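Copper chaperone CopZ (Staphylococcus aureus, PDB 6FF2) sequesters copper(I) in the cytoplasm and carries it to the copper-exporting P-type ATPase CopA. Local coordinates at residues A[23-26]-A[32-35]; A[42-47]-A[54-59]. All blocks are in the same frame, centred on the assembly; numbering follows the deposited sequence.

Interaction 1: residues A[23-26]-A[32-35]; sequences ALNN and SADV. With MG (magnesium ion), chain E.
Leu24 and Asn25 at the C-terminal end of helix 14-25 meet Ser32 and Ala33 of strand 30-36, within the ferredoxin-like beta-alpha-beta-beta-alpha-beta fold of heavy-metal-associated domains. The helix packs here on the strand that is outermost in the chain's own sheet, and Asn25 CA and Ser32 CA are 6.0 Å apart.

The apolar part is a small methyl contact. Ala33 CB points toward the helix and touches two atoms of Leu24: its CB at 3.8 Å and the branch methyl CD1 at 3.9 Å. Ala33 thus lies alongside the leucine, while the buried Leu24 side chain also packs on Val42 and Val44 of the next strand.

The polar part passes through the amide of Asn25, and no direct hydrogen bond joins the segments. With chi1 at -78°, CG stands beside the backbone N, and the end of the side chain comes nearer the strand than its CB direction would suggest. OD1 then rests 3.3 Å from Ser32 CA, a contact with the backbone carbon. ND2 reaches the strand through water 1, which accepts from Asn25 ND2 and, at 2.9 Å, from Ala33 N; ND2 also makes a weak hydrogen bond to Glu21 O, one turn back in the helix.

The same residue holds a magnesium ion by its backbone. Four waters join Asn25 O in the modelled first shell, and one of them, water 2, lies 2.6 Å from Asn25 OD1 and can donate to it, although it has other acceptors in reach; the amide would then act as a second-shell acceptor. This ion is distinct from a bound copper(I) ion about 14 Å from the Leu24 side chain. Asn25 O is a direct ligand, 2.0 Å from the magnesium.

Interaction 2: residues A[42-47]-A[54-59]; sequences VSVQYD and SQMKDA
Strand 41-46 faces helix 53-62 across the buried core, and a Met-aromatic contact carries the meeting: Met56 reaches from the helix to Val44 and Tyr46. The backbones stay well apart, with Val44 CA and Met56 CA 8.6 Å from each other, so side chains bridge the gap.

Beyond CG the methionine chain is extended (chi2 171°, chi3 -160°), which carries its methyl group out to the tyrosine. Met56 CE sits over the centre of one face of the Tyr46 ring, 3.4 Å from the centroid and 11° off the normal, a CH-pi contact; its nearest ring atom is CG. The sulfur lies farther up above the same face, with SD 4.9 Å from the centroid. The methionine chain meets the tyrosine side chain nearly perpendicularly.

In this ferredoxin-like fold both helices cover one face of the sheet, and Met56 also packs on Leu24 of helix 14-25. Val44 points into the same layer between helices and sheet. Its CG1, anti to the backbone N, touches the sulfur, Val44 CG1 to Met56 SD being 3.9 Å. The valine and methionine run antiparallel alongside each other, and Tyr46 itself packs further on Ser2 and Val51.

How the interactions relate
From the N terminus, strand 3-9, the copper-binding Cys13-Cys16 segment and helix 14-25 come first; interaction 1 then closes the short connection from that helix to strand 30-36. The chain turns back into strand 41-46, and interaction 2 closes the loop leading on to helix 53-62. The two contacts follow in series, neither nested nor crossed, with centres 7 Å apart. Neighbouring strands 30-36 and 41-46 join them: Asp34 N lies 2.9 Å from Ser43 O, a probable hydrogen bond. On the helix side, Leu24 CD2 packs 3.7 Å from Met56 CB. Interaction 1 ties helix 14-25 to strand 30-36, and interaction 2 ties helix 53-62 to strand 41-46.

Interaction 1: residues A[23-26]-A[32-35]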
ATOM      1  N   ALA A  23      -3.765 -11.904  -2.609  1.00 15.73           N
ATOM      2  CA  ALA A  23      -4.131 -12.337  -3.967  1.00 16.82           C
ATOM      3  C   ALA A  23      -3.691 -13.782  -4.210  1.00 15.86           C
ATOM      4  O   ALA A  23      -4.423 -14.576  -4.756  1.00 18.40           O
ATOM      5  CB  ALA A  23      -3.475 -11.425  -4.986  1.00 18.16           C
ATOM      6  N   LEU A  24      -2.499 -14.097  -3.734  1.00 13.45           N
ATOM      7  CA  LEU A  24      -1.990 -15.467  -3.892  1.00 14.28           C
ATOM      8  C   LEU A  24      -2.762 -16.466  -3.071  1.00 15.74           C
ATOM      9  O   LEU A  24      -3.079 -17.517  -3.556  1.00 15.41           O
ATOM     10  CB  LEU A  24      -0.492 -15.521  -3.606  1.00 12.67           C
ATOM     11  CG  LEU A  24       0.410 -14.805  -4.652  1.00 13.13           C
ATOM     12  CD1 LEU A  24       1.831 -14.551  -4.124  1.00 12.64           C
ATOM     13  CD2 LEU A  24       0.451 -15.643  -5.947  1.00 13.66           C
ATOM     14  N   ASN A  25      -3.026 -16.143  -1.799  1.00 13.80           N
ATOM     15  CA  ASN A  25      -3.805 -17.042  -0.941  1.00 16.60           C
ATOM     16  C   ASN A  25      -5.256 -17.245  -1.354  1.00 17.36           C
ATOM     17  O   ASN A  25      -5.897 -18.222  -0.925  1.00 22.42           O
ATOM     18  CB  ASN A  25      -3.694 -16.589   0.511  1.00 15.91           C
ATOM     19  CG  ASN A  25      -2.395 -16.992   1.133  1.00 19.28           C
ATOM     20  OD1 ASN A  25      -2.064 -18.180   1.165  1.00 23.75           O
ATOM     21  ND2 ASN A  25      -1.671 -16.034   1.691  1.00 20.79           N
ATOM     22  N   ASN A  26      -5.804 -16.369  -2.167  1.00 18.84           N
ATOM     23  CA  ASN A  26      -7.128 -16.565  -2.745  1.00 20.44           C
ATOM     24  C   ASN A  26      -7.208 -17.682  -3.742  1.00 20.37           C
ATOM     25  O   ASN A  26      -8.295 -18.097  -4.054  1.00 25.11           O
ATOM     26  CB  ASN A  26      -7.603 -15.298  -3.478  1.00 24.85           C
ATOM     27  CG  ASN A  26      -9.070 -15.362  -3.819  1.00 29.46           C
ATOM     28  OD1 ASN A  26      -9.908 -15.539  -2.915  1.00 42.66           O
ATOM     29  ND2 ASN A  26      -9.396 -15.283  -5.112  1.00 36.22           N
ATOM     30  N   SER A  32       0.294 -21.039   1.252  1.00 12.36           N
ATOM     31  CA  SER A  32       0.735 -19.823   1.857  1.00 11.85           C
ATOM     32  C   SER A  32       1.586 -19.026   0.892  1.00 12.04           C
ATOM     33  O   SER A  32       2.106 -19.559  -0.107  1.00 10.89           O
ATOM     34  CB  SER A  32       1.540 -20.161   3.138  1.00 13.42           C
ATOM     35  OG  SER A  32       2.802 -20.710   2.850  1.00 15.02           O
ATOM     36  N   ALA A  33       1.796 -17.749   1.188  1.00 12.95           N
ATOM     37  CA  ALA A  33       2.649 -16.893   0.400  1.00 12.74           C
ATOM     38  C   ALA A  33       3.398 -15.957   1.355  1.00 13.47           C
ATOM     39  O   ALA A  33       2.762 -15.405   2.285  1.00 16.33           O
ATOM     40  CB  ALA A  33       1.816 -16.083  -0.591  1.00 15.14           C
ATOM     41  N   ASP A  34       4.689 -15.754   1.115  1.00 13.51           N
ATOM     42  CA  ASP A  34       5.546 -14.904   1.998  1.00 15.18           C
ATOM     43  C   ASP A  34       6.394 -13.994   1.124  1.00 16.18           C
ATOM     44  O   ASP A  34       7.300 -14.435   0.410  1.00 16.32           O
ATOM     45  CB  ASP A  34       6.392 -15.857   2.850  1.00 18.11           C
ATOM     46  CG  ASP A  34       7.347 -15.147   3.774  1.00 28.99           C
ATOM     47  OD1 ASP A  34       7.127 -13.994   4.122  1.00 33.90           O
ATOM     48  OD2 ASP A  34       8.317 -15.779   4.193  1.00 39.55           O
ATOM     49  N   VAL A  35       6.051 -12.703   1.155  1.00 15.36           N
ATOM     50  CA  VAL A  35       6.778 -11.658   0.466  1.00 15.36           C
ATOM     51  C   VAL A  35       7.965 -11.209   1.300  1.00 15.43           C
ATOM     52  O   VAL A  35       7.804 -10.851   2.486  1.00 18.42           O
ATOM     53  CB  VAL A  35       5.884 -10.436   0.210  1.00 14.86           C
ATOM     54  CG1 VAL A  35       6.748  -9.238  -0.257  1.00 17.18           C
ATOM     55  CG2 VAL A  35       4.742 -10.826  -0.777  1.00 17.41           C
TER
HETATM   56 MG    MG E 103      -6.229 -19.642   0.501  1.00 35.04          MG
HETATM   57  O   HOH W   1       0.413 -16.855   3.620  1.00 19.05           O
HETATM   58  O   HOH W   2      -4.005 -19.974   1.019  1.00 25.34           O
HETATM   59  O   HOH W   3      -6.392 -21.379   1.407  1.00 32.41           O
HETATM   60  O   HOH W   4      -6.010 -20.955  -1.134  1.00 22.95           O
HETATM   61  O   HOH W   5      -6.169 -18.345   2.067  1.00 32.94           O

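Interaction 2: residues A[42-47]-A[54-59]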
ATOM      1  N   VAL A  42       9.081 -13.603  -3.615  1.00 15.05           N
ATOM      2  CA  VAL A  42       7.872 -14.103  -3.026  1.00 14.32           C
ATOM      3  C   VAL A  42       7.839 -15.643  -3.019  1.00 14.14           C
ATOM      4  O   VAL A  42       7.927 -16.223  -4.083  1.00 15.83           O
ATOM      5  CB  VAL A  42       6.661 -13.568  -3.804  1.00 16.71           C
ATOM      6  CG1 VAL A  42       5.364 -13.977  -3.091  1.00 19.64           C
ATOM      7  CG2 VAL A  42       6.784 -12.034  -3.966  1.00 17.27           C
ATOM      8  N   SER A  43       7.815 -16.227  -1.839  1.00 12.71           N
ATOM      9  CA  SER A  43       7.825 -17.672  -1.685  1.00 12.95           C
ATOM     10  C   SER A  43       6.415 -18.171  -1.533  1.00 12.27           C
ATOM     11  O   SER A  43       5.719 -17.813  -0.586  1.00 14.91           O
ATOM     12  CB  SER A  43       8.677 -18.106  -0.517  1.00 13.70           C
ATOM     13  OG  SER A  43       8.598 -19.536  -0.338  1.00 18.73           O
ATOM     14  N   VAL A  44       6.004 -19.107  -2.401  1.00 11.70           N
ATOM     15  CA  VAL A  44       4.632 -19.643  -2.390  1.00 12.33           C
ATOM     16  C   VAL A  44       4.741 -21.146  -2.161  1.00 11.38           C
ATOM     17  O   VAL A  44       5.519 -21.830  -2.838  1.00 12.14           O
ATOM     18  CB  VAL A  44       3.968 -19.366  -3.731  1.00 12.43           C
ATOM     19  CG1 VAL A  44       2.581 -19.931  -3.749  1.00 12.18           C
ATOM     20  CG2 VAL A  44       3.944 -17.887  -4.069  1.00 14.95           C
ATOM     21  N   GLN A  45       4.020 -21.616  -1.177  1.00  9.58           N
ATOM     22  CA  GLN A  45       3.843 -23.055  -0.903  1.00 10.06           C
ATOM     23  C   GLN A  45       2.499 -23.465  -1.519  1.00 10.31           C
ATOM     24  O   GLN A  45       1.450 -22.836  -1.251  1.00 10.29           O
ATOM     25  CB  GLN A  45       3.828 -23.335   0.587  1.00 10.92           C
ATOM     26  CG  GLN A  45       5.108 -22.904   1.287  1.00 11.90           C
ATOM     27  CD  GLN A  45       6.256 -23.841   1.036  1.00 14.54           C
ATOM     28  OE1 GLN A  45       6.068 -25.018   0.699  1.00 19.74           O
ATOM     29  NE2 GLN A  45       7.436 -23.355   1.237  1.00 17.21           N
ATOM     30  N   TYR A  46       2.496 -24.547  -2.297  1.00 10.06           N
ATOM     31  CA  TYR A  46       1.307 -24.893  -3.052  1.00 10.43           C
ATOM     32  C   TYR A  46       1.277 -26.372  -3.436  1.00 11.53           C
ATOM     33  O   TYR A  46       2.342 -27.027  -3.425  1.00 11.72           O
ATOM     34  CB  TYR A  46       1.225 -24.045  -4.328  1.00 10.15           C
ATOM     35  CG  TYR A  46       2.288 -24.338  -5.389  1.00 10.94           C
ATOM     36  CD1 TYR A  46       3.602 -23.974  -5.246  1.00 13.09           C
ATOM     37  CD2 TYR A  46       1.946 -25.024  -6.572  1.00 12.29           C
ATOM     38  CE1 TYR A  46       4.564 -24.229  -6.217  1.00 13.35           C
ATOM     39  CE2 TYR A  46       2.893 -25.295  -7.543  1.00 11.93           C
ATOM     40  CZ  TYR A  46       4.219 -24.895  -7.373  1.00 13.32           C
ATOM     41  OH  TYR A  46       5.120 -25.149  -8.323  1.00 15.70           O
ATOM     42  N   ASP A  47       0.076 -26.830  -3.795  1.00 11.80           N
ATOM     43  CA  ASP A  47      -0.135 -28.195  -4.302  1.00 10.39           C
ATOM     44  C   ASP A  47      -0.002 -28.087  -5.824  1.00 10.31           C
ATOM     45  O   ASP A  47      -0.879 -27.470  -6.463  1.00 11.95           O
ATOM     46  CB  ASP A  47      -1.513 -28.686  -3.897  1.00 11.82           C
ATOM     47  CG  ASP A  47      -1.832 -30.110  -4.412  1.00 11.38           C
ATOM     48  OD1 ASP A  47      -1.105 -30.565  -5.315  1.00 14.27           O
ATOM     49  OD2 ASP A  47      -2.812 -30.666  -3.905  1.00 14.39           O
ATOM     50  N   SER A  54       1.676 -20.038 -13.598  1.00 13.08           N
ATOM     51  CA  SER A  54       1.017 -19.008 -14.416  1.00 13.10           C
ATOM     52  C   SER A  54      -0.114 -18.285 -13.668  1.00 12.42           C
ATOM     53  O   SER A  54      -0.301 -17.073 -13.827  1.00 14.53           O
ATOM     54  CB  SER A  54       0.556 -19.705 -15.702  1.00 12.18           C
ATOM     55  OG  SER A  54      -0.443 -20.716 -15.447  1.00 13.56           O
ATOM     56  N   GLN A  55      -0.895 -18.998 -12.866  1.00 12.05           N
ATOM     57  CA  GLN A  55      -1.965 -18.419 -12.084  1.00 13.07           C
ATOM     58  C   GLN A  55      -1.380 -17.466 -11.011  1.00 12.75           C
ATOM     59  O   GLN A  55      -1.966 -16.424 -10.700  1.00 14.37           O
ATOM     60  CB  GLN A  55      -2.802 -19.507 -11.435  1.00 13.96           C
ATOM     61  CG  GLN A  55      -3.618 -20.370 -12.396  1.00 14.02           C
ATOM     62  CD  GLN A  55      -4.192 -21.540 -11.652  1.00 13.60           C
ATOM     63  OE1 GLN A  55      -3.620 -22.657 -11.744  1.00 16.55           O
ATOM     64  NE2 GLN A  55      -5.245 -21.314 -10.856  1.00 15.42           N
ATOM     65  N   MET A  56      -0.252 -17.830 -10.404  1.00 12.93           N
ATOM     66  CA  MET A  56       0.377 -16.964  -9.423  1.00 12.92           C
ATOM     67  C   MET A  56       0.876 -15.670 -10.048  1.00 13.81           C
ATOM     68  O   MET A  56       0.691 -14.582  -9.484  1.00 13.83           O
ATOM     69  CB  MET A  56       1.555 -17.709  -8.766  1.00 12.55           C
ATOM     70  CG  MET A  56       1.179 -19.039  -8.084  1.00 12.78           C
ATOM     71  SD  MET A  56       2.692 -19.878  -7.607  1.00 13.79           S
ATOM     72  CE  MET A  56       2.060 -21.580  -7.435  1.00 15.16           C
ATOM     73  N   LYS A  57       1.572 -15.797 -11.174  1.00 13.11           N
ATOM     74  CA  LYS A  57       2.071 -14.620 -11.888  0.50 14.51           C
ATOM     75  C   LYS A  57       0.914 -13.714 -12.246  1.00 14.28           C
ATOM     76  O   LYS A  57       1.042 -12.480 -12.124  1.00 15.57           O
ATOM     77  CB  LYS A  57       2.863 -15.032 -13.128  0.50 18.62           C
ATOM     78  CG  LYS A  57       4.173 -15.709 -12.779  0.50 22.57           C
ATOM     79  CD  LYS A  57       4.932 -16.168 -14.010  0.50 24.29           C
ATOM     80  CE  LYS A  57       6.251 -16.724 -13.581  0.50 20.87           C
ATOM     81  NZ  LYS A  57       7.287 -16.585 -14.608  0.50 28.58           N
ATOM     82  N   ASP A  58      -0.177 -14.292 -12.755  1.00 14.24           N
ATOM     83  CA  ASP A  58      -1.301 -13.420 -13.145  1.00 16.75           C
ATOM     84  C   ASP A  58      -1.872 -12.699 -11.964  1.00 16.11           C
ATOM     85  O   ASP A  58      -2.262 -11.526 -12.079  1.00 18.85           O
ATOM     86  CB  ASP A  58      -2.403 -14.239 -13.814  1.00 18.83           C
ATOM     87  CG  ASP A  58      -2.102 -14.593 -15.214  1.00 19.36           C
ATOM     88  OD1 ASP A  58      -1.080 -14.136 -15.793  1.00 23.77           O
ATOM     89  OD2 ASP A  58      -2.919 -15.414 -15.740  1.00 23.62           O
ATOM     90  N   ALA A  59      -1.985 -13.386 -10.821  1.00 15.55           N
ATOM     91  CA  ALA A  59      -2.560 -12.771  -9.628  1.00 17.36           C
ATOM     92  C   ALA A  59      -1.710 -11.596  -9.169  1.00 16.28           C
ATOM     93  O   ALA A  59      -2.247 -10.567  -8.703  1.00 18.84           O
ATOM     94  CB  ALA A  59      -2.711 -13.788  -8.511  1.00 18.99           C
TER